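PDB 3GF8: putative polysaccharide binding proteins (DUF1812) from Bacteroides thetaiotaomicron VPI-5482, which is of unknown function but, as a lipoprotein of the FimB/Mfa2 family, probably takes part in the assembly of fimbriae at the outer membrane. Local coordinates for residues S93-P96 with G97-T100. Residues are numbered along the deposited sequence; the frame is centred on the assembly and turned at random.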
loop_
_atom_site.group_PDB
_atom_site.type_symbol
_atom_site.label_atom_id
_atom_site.label_comp_id
_atom_site.label_asym_id
_atom_site.label_seq_id
_atom_site.Cartn_x
_atom_site.Cartn_y
_atom_site.Cartn_z
ATOM N N SER A 93 -1.923 -6.741 -19.967
ATOM C CA SER A 93 -1.609 -6.030 -21.222
ATOM C C SER A 93 -2.804 -5.841 -22.076
ATOM O O SER A 93 -3.509 -6.803 -22.428
ATOM C CB SER A 93 -0.605 -6.777 -22.083
ATOM O OG SER A 93 0.465 -7.112 -21.293
ATOM N N LEU A 94 -2.975 -4.596 -22.473
ATOM C CA LEU A 94 -4.184 -4.148 -23.143
ATOM C C LEU A 94 -3.929 -4.040 -24.642
ATOM O O LEU A 94 -2.796 -3.885 -25.102
ATOM C CB LEU A 94 -4.616 -2.791 -22.557
ATOM C CG LEU A 94 -5.074 -2.763 -21.085
ATOM C CD1 LEU A 94 -5.780 -1.448 -20.797
ATOM C CD2 LEU A 94 -5.959 -3.929 -20.635
ATOM N N THR A 95 -4.991 -4.096 -25.409
ATOM C CA THR A 95 -4.872 -3.949 -26.857
ATOM C C THR A 95 -5.461 -2.605 -27.295
ATOM O O THR A 95 -6.628 -2.320 -26.998
ATOM C CB THR A 95 -5.531 -5.119 -27.592
ATOM O OG1 THR A 95 -4.867 -6.337 -27.207
ATOM C CG2 THR A 95 -5.431 -4.922 -29.102
ATOM N N PRO A 96 -4.646 -1.768 -27.952
ATOM C CA PRO A 96 -5.130 -0.477 -28.461
ATOM C C PRO A 96 -6.403 -0.635 -29.310
ATOM O O PRO A 96 -6.474 -1.501 -30.182
ATOM C CB PRO A 96 -3.955 0.050 -29.300
ATOM C CG PRO A 96 -2.750 -0.549 -28.632
ATOM C CD PRO A 96 -3.205 -1.937 -28.186
ATOM N N GLY A 97 -7.424 0.151 -28.974
ATOM C CA GLY A 97 -8.654 0.198 -29.748
ATOM C C GLY A 97 -9.620 -0.909 -29.427
ATOM O O GLY A 97 -10.725 -0.943 -29.993
ATOM N N VAL A 98 -9.220 -1.815 -28.532
ATOM C CA VAL A 98 -10.025 -2.993 -28.199
ATOM C C VAL A 98 -10.292 -2.996 -26.683
ATOM O O VAL A 98 -11.451 -2.969 -26.261
ATOM C CB VAL A 98 -9.375 -4.292 -28.727
ATOM C CG1 VAL A 98 -10.175 -5.528 -28.289
ATOM C CG2 VAL A 98 -9.268 -4.251 -30.297
ATOM N N SER A 99 -9.242 -2.932 -25.871
ATOM C CA SER A 99 -9.409 -2.978 -24.413
ATOM C C SER A 99 -9.984 -1.689 -23.816
ATOM O O SER A 99 -9.898 -0.639 -24.403
ATOM C CB SER A 99 -8.058 -3.289 -23.748
ATOM O OG SER A 99 -7.426 -4.393 -24.398
ATOM N N THR A 100 -10.567 -1.785 -22.619
ATOM C CA THR A 100 -11.061 -0.629 -21.877
ATOM C C THR A 100 -10.522 -0.686 -20.441
ATOM O O THR A 100 -9.873 -1.684 -20.070
ATOM C CB THR A 100 -12.575 -0.643 -21.835
ATOM O OG1 THR A 100 -13.005 -1.763 -21.059
ATOM C CG2 THR A 100 -13.154 -0.764 -23.254
#
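T95 and S99 grip each other twice across a tight chain reversal, a compact example of a serine hydroxyl reinforcing a turn. The amide N of T95 donates to OG of S99 at 2.7 Å, almost straight (176° at the hydrogen), while N of S99 returns a bond of 2.9 Å to O of T95. The hydroxyl is the acceptor from T95, and it gets there because S99 OG stands anti to its own carbonyl carbon (chi1 -48°), on the same side as the backbone N that binds T95. O of T95 is shared: N of S99 lies in the carbonyl plane, whereas N of V98, 3.1 Å from that O, approaches from 39° above it.

The bond from N of V98 to O of T95 closes a beta turn over T95-V98, whose P96-G97 corner has the backbone angles of type II. Glycine suits the third position, where phi is positive and a beta carbon would run into O of P96. The side chains of T95 and V98 run alongside one another on one flank of the turn, with CG2 of T95 4.0 Å from CB of V98.

L94 packs beside the serine, its CB 3.7 Å from CB of S99 and its CD2 3.8 Å from the same carbon. Were L94 cut back to an alanine, the CB contact would remain, but the loss of the isobutyl end would probably uncover part of the buried S99 methylene and open a gap toward Y50 and D103, which the leucine also touches.

The turn lies at the surface, in the connection between strands 89-91 and 105-108. Strand 50-57 borders it through Y50, which makes backbone hydrogen bonds with G97 and S99 and packs on P96; K49, just ahead of that strand, hydrogen-bonds through NZ to O of V98, and the carboxylate of D103, further along the connection, accepts a hydrogen bond from N of T100 at OD2.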